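Local atomic coordinates of angiogenin-1 (Salmo salar, PDB entry 7BFK), a protein that probably cleaves RNA as a secreted endonuclease of the pancreatic ribonuclease family. Residues A[101-105]-A[121-125]; A[36-40]-A[86-92]; A[19-24]-A[78-82]. One frame throughout, in Å; residues are numbered along the deposited sequence.

Contact 1. Residues A[101-105]-A[121-125]; sequences KKVII and IGITD
Thr124 and Ile104 meet through their methyl groups: Ile104 CD1 rests 3.7 Å from Thr124 CG2, the two side chains crossing at about a right angle. With OG1 anti to the backbone N (chi1 -179°), CG2 falls between N and the carbonyl carbon, on the Ile104 side, and the hydroxyl donates to Asp125 OD1 at its anti lone pair. Threonine thus serves both ways, a methyl for the isoleucine and a hydroxyl that bonds to the side-chain carboxylate of Asp125. The other oxygen of that carboxylate, Asp125 OD2, has the aliphatic part of Lys102 beside it, with CE at 3.3 Å, while the ammonium bends away at chi4 and is too distant for a salt bridge. These side chains ride on an antiparallel strand pair that fastens the C-terminal strand 122-124 to the long strand 93-108 of the ribonuclease A fold. Ile104 and Gly122 form a hydrogen-bonded pair with two firm bonds; Gly122 N reaches Ile104 O almost straight and in the carbonyl plane, whereas Ile104 N comes to Gly122 O from above its plane. With no side chain on Gly122, Ile104 CB can sit close to its CA, at 4.1 Å. Between Lys102 and Thr124 the bond from Thr124 N is sound and the return bond weak. Lys101, whose CB points toward the other strand, lays its methylene chain obliquely against Ile123, CD 3.7 Å from Ile123 CD1. Farther along, the branched Ile105 and Ile121 lie side by side, CG2 to CG2 at 3.9 Å, and both side chains also touch Phe10 of helix 5-14.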
loop_
_atom_site.group_PDB
_atom_site.type_symbol
_atom_site.label_atom_id
_atom_site.label_comp_id
_atom_site.label_asym_id
_atom_site.label_seq_id
_atom_site.Cartn_x
_atom_site.Cartn_y
_atom_site.Cartn_z
ATOM N N LYS A 101 11.283 -5.933 1.004
ATOM C CA LYS A 101 11.484 -5.480 -0.395
ATOM C C LYS A 101 11.548 -3.967 -0.496
ATOM O O LYS A 101 11.002 -3.262 0.375
ATOM C CB LYS A 101 10.351 -6.045 -1.267
ATOM C CG LYS A 101 10.481 -7.545 -1.502
ATOM C CD LYS A 101 9.891 -8.068 -2.759
ATOM C CE LYS A 101 10.272 -9.514 -3.014
ATOM N NZ LYS A 101 11.699 -9.645 -3.381
ATOM N N LYS A 102 12.262 -3.486 -1.504
ATOM C CA LYS A 102 12.207 -2.065 -1.883
ATOM C C LYS A 102 10.786 -1.887 -2.413
ATOM O O LYS A 102 10.261 -2.854 -3.031
ATOM C CB LYS A 102 13.290 -1.713 -2.898
ATOM C CG LYS A 102 14.704 -1.969 -2.388
ATOM C CD LYS A 102 15.788 -1.439 -3.281
ATOM C CE LYS A 102 17.148 -2.005 -2.950
ATOM N NZ LYS A 102 17.314 -2.167 -1.491
ATOM N N VAL A 103 10.167 -0.753 -2.136
ATOM C CA VAL A 103 8.774 -0.498 -2.588
ATOM C C VAL A 103 8.813 0.511 -3.737
ATOM O O VAL A 103 9.780 1.316 -3.823
ATOM C CB VAL A 103 7.896 -0.028 -1.428
ATOM C CG1 VAL A 103 7.758 -1.118 -0.382
ATOM C CG2 VAL A 103 8.433 1.260 -0.818
ATOM N N ILE A 104 7.850 0.407 -4.637
ATOM C CA ILE A 104 7.706 1.335 -5.777
ATOM C C ILE A 104 6.387 2.063 -5.605
ATOM O O ILE A 104 5.348 1.410 -5.601
ATOM C CB ILE A 104 7.818 0.606 -7.110
ATOM C CG1 ILE A 104 9.064 -0.283 -7.159
ATOM C CG2 ILE A 104 7.788 1.639 -8.224
ATOM C CD1 ILE A 104 9.029 -1.345 -8.239
ATOM N N ILE A 105 6.454 3.374 -5.453
ATOM C CA ILE A 105 5.270 4.229 -5.198
ATOM C C ILE A 105 5.272 5.384 -6.192
ATOM O O ILE A 105 6.258 5.560 -6.900
ATOM C CB ILE A 105 5.303 4.752 -3.756
ATOM C CG1 ILE A 105 6.432 5.769 -3.558
ATOM C CG2 ILE A 105 5.396 3.601 -2.774
ATOM C CD1 ILE A 105 6.426 6.435 -2.213
ATOM N N ILE A 121 0.907 -0.655 -4.395
ATOM C CA ILE A 121 2.325 -0.263 -4.504
ATOM C C ILE A 121 3.053 -1.461 -5.105
ATOM O O ILE A 121 2.478 -2.568 -5.107
ATOM C CB ILE A 121 2.881 0.152 -3.140
ATOM C CG1 ILE A 121 2.784 -0.988 -2.139
ATOM C CG2 ILE A 121 2.149 1.401 -2.633
ATOM C CD1 ILE A 121 3.623 -0.762 -0.917
ATOM N N GLY A 122 4.254 -1.228 -5.599
ATOM C CA GLY A 122 5.100 -2.276 -6.184
ATOM C C GLY A 122 6.141 -2.720 -5.195
ATOM O O GLY A 122 6.354 -2.018 -4.172
ATOM N N ILE A 123 6.756 -3.865 -5.472
ATOM C CA ILE A 123 7.855 -4.436 -4.665
ATOM C C ILE A 123 8.908 -4.925 -5.644
ATOM O O ILE A 123 8.534 -5.362 -6.793
ATOM C CB ILE A 123 7.379 -5.562 -3.725
ATOM C CG1 ILE A 123 6.661 -6.680 -4.483
ATOM C CG2 ILE A 123 6.532 -5.007 -2.607
ATOM C CD1 ILE A 123 6.341 -7.900 -3.609
ATOM N N THR A 124 10.167 -4.844 -5.243
ATOM C CA THR A 124 11.295 -5.317 -6.066
ATOM C C THR A 124 12.521 -5.609 -5.196
ATOM O O THR A 124 12.651 -4.985 -4.111
ATOM C CB THR A 124 11.620 -4.300 -7.155
ATOM O OG1 THR A 124 12.703 -4.854 -7.907
ATOM C CG2 THR A 124 11.976 -2.938 -6.603
ATOM N N ASP A 125 13.346 -6.537 -5.679
ATOM C CA ASP A 125 14.650 -6.985 -5.109
ATOM C C ASP A 125 14.404 -8.111 -4.099
ATOM O O ASP A 125 14.209 -9.254 -4.526
ATOM C CB ASP A 125 15.435 -5.818 -4.516
ATOM C CG ASP A 125 16.029 -4.866 -5.544
ATOM O OD1 ASP A 125 15.419 -4.679 -6.614
ATOM O OD2 ASP A 125 17.118 -4.333 -5.269
#

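Contact 2. Residues A[36-40]-A[86-92]; sequences PDRKC and GESHPNC
Cys40 and Cys92 are joined by a disulfide, SG to SG 2.0 Å, with a torsion of -91° about the sulfur bridge, close to the relaxed right angle. In both cysteines SG lies anti to the carbonyl carbon, which turns each sulfur toward the opposite loop. Cys40 is buried, and its SG also lies 3.4 Å from Ser88 N and packs on the backbone of Gly86. Beside the covalent link the two chains are tied by backbone bonds. Cys40 N donates to Glu87 O, approaching from above the carbonyl plane, and His89 N donates almost straight (171°) to Arg38 O at 2.9 Å. Between these bonds Lys39 and Ser88 come together, their CA atoms 4.1 Å apart, in a single backbone bridge; CA-H...O contacts from Lys39 CA to Glu87 O and from Ser88 CA to Arg38 O accompany this close approach. Glu87 O accepts a further bond, from a water that also donates to Cys40 O. In the ribonuclease A fold this disulfide joins the loop leading from helix 24-32 into strand 43-47 to the loop between strands 76-85 and 93-108. Residues 88-91 of the second loop form a type VI beta turn, with the cis peptide bond before Pro90 at its centre and Asn91 N returning a bond to Ser88 O. Pro90 CB sits 3.6 Å above the centre of the His89 ring, covering one face, while Arg38 CB touches His89 CB at 4.0 Å. His89 suits this place because its ring offers a flat aromatic face for the proline CB, with ring nitrogens left for polar partners; farther out, its NE2 is hydrogen-bonded to Glu29 OE1 of helix 24-32, and both Arg38 and His89 touch Leu33.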
loop_
_atom_site.group_PDB
_atom_site.type_symbol
_atom_site.label_atom_id
_atom_site.label_comp_id
_atom_site.label_asym_id
_atom_site.label_seq_id
_atom_site.Cartn_x
_atom_site.Cartn_y
_atom_site.Cartn_z
ATOM N N PRO A 36 -16.567 0.763 -4.730
ATOM C CA PRO A 36 -17.844 0.614 -5.428
ATOM C C PRO A 36 -18.173 -0.866 -5.695
ATOM O O PRO A 36 -17.371 -1.539 -6.306
ATOM C CB PRO A 36 -17.622 1.399 -6.730
ATOM C CG PRO A 36 -16.615 2.466 -6.343
ATOM C CD PRO A 36 -15.704 1.783 -5.342
ATOM N N ASP A 37 -19.341 -1.317 -5.220
ATOM C CA ASP A 37 -19.846 -2.716 -5.331
ATOM C C ASP A 37 -19.164 -3.598 -4.282
ATOM O O ASP A 37 -19.491 -4.801 -4.217
ATOM C CB ASP A 37 -19.679 -3.282 -6.741
ATOM C CG ASP A 37 -20.845 -2.954 -7.651
ATOM O OD1 ASP A 37 -21.865 -2.443 -7.132
ATOM O OD2 ASP A 37 -20.731 -3.218 -8.859
ATOM N N ARG A 38 -18.277 -3.017 -3.481
ATOM C CA ARG A 38 -17.529 -3.729 -2.416
ATOM C C ARG A 38 -16.840 -4.957 -3.015
ATOM O O ARG A 38 -16.734 -5.977 -2.316
ATOM C CB ARG A 38 -18.465 -4.084 -1.259
ATOM C CG ARG A 38 -18.916 -2.865 -0.469
ATOM C CD ARG A 38 -19.571 -3.217 0.849
ATOM N NE ARG A 38 -19.760 -2.028 1.664
ATOM C CZ ARG A 38 -20.851 -1.281 1.657
ATOM N NH1 ARG A 38 -21.867 -1.601 0.875
ATOM N NH2 ARG A 38 -20.925 -0.216 2.432
ATOM N N LYS A 39 -16.419 -4.849 -4.276
ATOM C CA LYS A 39 -15.640 -5.890 -4.985
ATOM C C LYS A 39 -14.407 -6.194 -4.133
ATOM O O LYS A 39 -13.882 -5.257 -3.501
ATOM C CB LYS A 39 -15.235 -5.418 -6.388
ATOM C CG LYS A 39 -16.380 -5.284 -7.387
ATOM C CD LYS A 39 -15.925 -4.952 -8.802
ATOM C CE LYS A 39 -17.082 -4.782 -9.767
ATOM N NZ LYS A 39 -16.622 -4.452 -11.137
ATOM N N CYS A 40 -13.999 -7.453 -4.075
ATOM C CA CYS A 40 -12.804 -7.895 -3.322
ATOM C C CYS A 40 -11.575 -7.353 -4.053
ATOM O O CYS A 40 -11.388 -7.735 -5.218
ATOM C CB CYS A 40 -12.720 -9.410 -3.246
ATOM S SG CYS A 40 -14.198 -10.197 -2.551
ATOM N N GLY A 86 -13.855 -15.145 -3.870
ATOM C CA GLY A 86 -14.919 -14.143 -3.721
ATOM C C GLY A 86 -14.870 -13.061 -4.784
ATOM O O GLY A 86 -13.761 -12.737 -5.276
ATOM N N GLU A 87 -16.043 -12.520 -5.123
ATOM C CA GLU A 87 -16.216 -11.385 -6.054
ATOM C C GLU A 87 -16.465 -10.117 -5.231
ATOM O O GLU A 87 -15.935 -9.061 -5.602
ATOM C CB GLU A 87 -17.389 -11.601 -7.010
ATOM C CG GLU A 87 -17.538 -10.463 -8.010
ATOM C CD GLU A 87 -18.939 -10.216 -8.539
ATOM O OE1 GLU A 87 -19.821 -11.072 -8.317
ATOM O OE2 GLU A 87 -19.149 -9.155 -9.151
ATOM N N SER A 88 -17.236 -10.208 -4.145
ATOM C CA SER A 88 -17.600 -9.030 -3.322
ATOM C C SER A 88 -17.688 -9.388 -1.842
ATOM O O SER A 88 -17.854 -10.578 -1.518
ATOM C CB SER A 88 -18.897 -8.452 -3.805
ATOM O OG SER A 88 -18.917 -8.388 -5.223
ATOM N N HIS A 89 -17.547 -8.376 -0.989
ATOM C CA HIS A 89 -17.736 -8.466 0.479
ATOM C C HIS A 89 -19.172 -8.930 0.687
ATOM O O HIS A 89 -20.056 -8.508 -0.045
ATOM C CB HIS A 89 -17.435 -7.112 1.133
ATOM C CG HIS A 89 -17.514 -7.118 2.622
ATOM N ND1 HIS A 89 -18.670 -6.784 3.300
ATOM C CD2 HIS A 89 -16.595 -7.413 3.565
ATOM C CE1 HIS A 89 -18.457 -6.872 4.594
ATOM N NE2 HIS A 89 -17.193 -7.259 4.785
ATOM N N PRO A 90 -19.459 -9.817 1.660
ATOM C CA PRO A 90 -18.452 -10.336 2.579
ATOM C C PRO A 90 -17.925 -11.743 2.273
ATOM O O PRO A 90 -17.605 -12.446 3.212
ATOM C CB PRO A 90 -19.307 -10.377 3.852
ATOM C CG PRO A 90 -20.646 -10.913 3.354
ATOM C CD PRO A 90 -20.805 -10.337 1.958
ATOM N N ASN A 91 -17.813 -12.111 0.992
ATOM C CA ASN A 91 -17.403 -13.473 0.565
ATOM C C ASN A 91 -15.937 -13.475 0.104
ATOM O O ASN A 91 -15.527 -14.459 -0.561
ATOM C CB ASN A 91 -18.322 -13.981 -0.543
ATOM C CG ASN A 91 -19.783 -13.889 -0.165
ATOM O OD1 ASN A 91 -20.139 -14.031 1.004
ATOM N ND2 ASN A 91 -20.636 -13.644 -1.144
ATOM N N CYS A 92 -15.190 -12.418 0.426
ATOM C CA CYS A 92 -13.755 -12.253 0.074
ATOM C C CYS A 92 -12.906 -13.146 0.978
ATOM O O CYS A 92 -13.121 -13.132 2.196
ATOM C CB CYS A 92 -13.269 -10.819 0.270
ATOM S SG CYS A 92 -14.206 -9.559 -0.630
HETATM O O HOH W 1 -13.294 -9.369 -6.866
#

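Contact 3. Residues A[19-24]-A[78-82]; sequences MTTLKC and VVICT
A disulfide of the ribonuclease A fold pins the start of helix 24-32 to strand 76-85: Cys24, the first residue of the helix, is bonded to Cys81 of the strand, SG to SG 2.0 Å, with a torsion of -80° about the sulfur bond. Met19 and Val79 form the apolar patch beside it. The methionine leaves its backbone with CG anti to N (chi1 -178°) and then bends at chi2, which brings CG to 3.8 Å from Val79 CB and turns the end of the chain back over the valine. The beta branch of Val79 gives the strand two methyls to pack with: CG1 faces Met19 CE and the carbonyl O of Thr20, while CG2 lies against Thr20 CA. Across from it an unbranched, flexible methionine is well placed, since it can curl over the valine at about a right angle. Phe46 of strand 43-47 touches both Met19 and Cys81, and Leu48 touches Met19 and Val79. Ahead of Cys24 the chain makes a short 3-10 turn in which Lys23 N bonds to Thr20 O. At the disulfide itself, Met19 CE lies 3.7 Å from Cys81 SG.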
loop_
_atom_site.group_PDB
_atom_site.type_symbol
_atom_site.label_atom_id
_atom_site.label_comp_id
_atom_site.label_asym_id
_atom_site.label_seq_id
_atom_site.Cartn_x
_atom_site.Cartn_y
_atom_site.Cartn_z
ATOM N N MET A 19 0.952 -4.081 11.145
ATOM C CA MET A 19 0.267 -5.058 10.264
ATOM C C MET A 19 0.958 -6.429 10.357
ATOM O O MET A 19 2.193 -6.467 10.521
ATOM C CB MET A 19 0.282 -4.575 8.805
ATOM C CG MET A 19 -0.426 -5.494 7.873
ATOM S SD MET A 19 -2.167 -5.679 8.272
ATOM C CE MET A 19 -2.636 -6.885 7.033
ATOM N N THR A 20 0.191 -7.517 10.238
ATOM C CA THR A 20 0.693 -8.915 10.175
ATOM C C THR A 20 -0.139 -9.699 9.153
ATOM O O THR A 20 -1.232 -9.237 8.796
ATOM C CB THR A 20 0.641 -9.619 11.541
ATOM O OG1 THR A 20 -0.711 -10.030 11.776
ATOM C CG2 THR A 20 1.139 -8.750 12.670
ATOM N N THR A 21 0.358 -10.856 8.719
ATOM C CA THR A 21 -0.308 -11.745 7.732
ATOM C C THR A 21 -1.686 -12.153 8.270
ATOM O O THR A 21 -2.645 -12.239 7.472
ATOM C CB THR A 21 0.581 -12.950 7.425
ATOM O OG1 THR A 21 0.812 -13.626 8.666
ATOM C CG2 THR A 21 1.899 -12.555 6.794
ATOM N N LEU A 22 -1.783 -12.363 9.580
ATOM C CA LEU A 22 -3.021 -12.819 10.264
ATOM C C LEU A 22 -4.093 -11.721 10.221
ATOM O O LEU A 22 -5.258 -12.054 10.396
ATOM C CB LEU A 22 -2.673 -13.199 11.712
ATOM C CG LEU A 22 -1.626 -14.306 11.871
ATOM C CD1 LEU A 22 -1.296 -14.544 13.342
ATOM C CD2 LEU A 22 -2.088 -15.598 11.213
ATOM N N LYS A 23 -3.719 -10.457 9.987
ATOM C CA LYS A 23 -4.673 -9.313 10.006
ATOM C C LYS A 23 -5.254 -9.010 8.608
ATOM O O LYS A 23 -5.982 -7.994 8.491
ATOM C CB LYS A 23 -3.981 -8.065 10.560
ATOM C CG LYS A 23 -3.500 -8.159 12.005
ATOM C CD LYS A 23 -3.030 -6.823 12.539
ATOM C CE LYS A 23 -2.395 -6.898 13.908
ATOM N NZ LYS A 23 -1.950 -5.560 14.358
ATOM N N CYS A 24 -4.987 -9.833 7.591
ATOM C CA CYS A 24 -5.441 -9.560 6.191
ATOM C C CYS A 24 -6.967 -9.453 6.118
ATOM O O CYS A 24 -7.458 -8.502 5.491
ATOM C CB CYS A 24 -4.912 -10.582 5.190
ATOM S SG CYS A 24 -3.196 -10.252 4.709
ATOM N N VAL A 78 7.158 -5.730 4.568
ATOM C CA VAL A 78 5.804 -5.561 3.985
ATOM C C VAL A 78 4.981 -6.798 4.304
ATOM O O VAL A 78 5.549 -7.878 4.578
ATOM C CB VAL A 78 5.852 -5.289 2.465
ATOM C CG1 VAL A 78 6.627 -4.022 2.142
ATOM C CG2 VAL A 78 6.416 -6.468 1.691
ATOM N N VAL A 79 3.676 -6.606 4.300
ATOM C CA VAL A 79 2.660 -7.677 4.381
ATOM C C VAL A 79 1.824 -7.532 3.114
ATOM O O VAL A 79 1.337 -6.415 2.857
ATOM C CB VAL A 79 1.800 -7.595 5.654
ATOM C CG1 VAL A 79 0.569 -8.477 5.528
ATOM C CG2 VAL A 79 2.612 -7.955 6.907
ATOM N N ILE A 80 1.688 -8.618 2.361
ATOM C CA ILE A 80 0.887 -8.690 1.117
ATOM C C ILE A 80 -0.343 -9.547 1.404
ATOM O O ILE A 80 -0.181 -10.731 1.833
ATOM C CB ILE A 80 1.735 -9.244 -0.046
ATOM C CG1 ILE A 80 3.016 -8.424 -0.230
ATOM C CG2 ILE A 80 0.925 -9.309 -1.343
ATOM C CD1 ILE A 80 4.128 -9.178 -0.876
ATOM N N CYS A 81 -1.516 -8.957 1.224
ATOM C CA CYS A 81 -2.828 -9.638 1.313
ATOM C C CYS A 81 -3.288 -9.934 -0.114
ATOM O O CYS A 81 -3.516 -8.977 -0.901
ATOM C CB CYS A 81 -3.824 -8.798 2.099
ATOM S SG CYS A 81 -3.241 -8.431 3.773
ATOM N N THR A 82 -3.383 -11.212 -0.459
ATOM C CA THR A 82 -3.717 -11.679 -1.823
ATOM C C THR A 82 -5.049 -12.421 -1.801
ATOM O O THR A 82 -5.234 -13.318 -0.945
ATOM C CB THR A 82 -2.608 -12.570 -2.405
ATOM O OG1 THR A 82 -1.349 -11.893 -2.265
ATOM C CG2 THR A 82 -2.857 -12.896 -3.864
#

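Overall arrangement
Contacts 1 and 3, with centres 15 Å apart, share the antiparallel sheet through the neighbouring strands 93-108 and 76-85, and they touch where Ile123 packs on Ile80 and Val103 on Val78. Contact 2 lies at the far side of the chain's centre from contact 1, their centres 26 Å apart and nearest atoms about 14 Å apart; it is 18 Å from contact 3, centre to centre. Along the chain contacts 2 and 3 interlace, 19-24 and 36-40 preceding 78-82 and 86-92, and contact 1 follows both. The two disulfides bind helix 24-32 and its following loop to strand 76-85 and the loop beyond, while the C-terminal strand 122-124 pairs with strand 93-108.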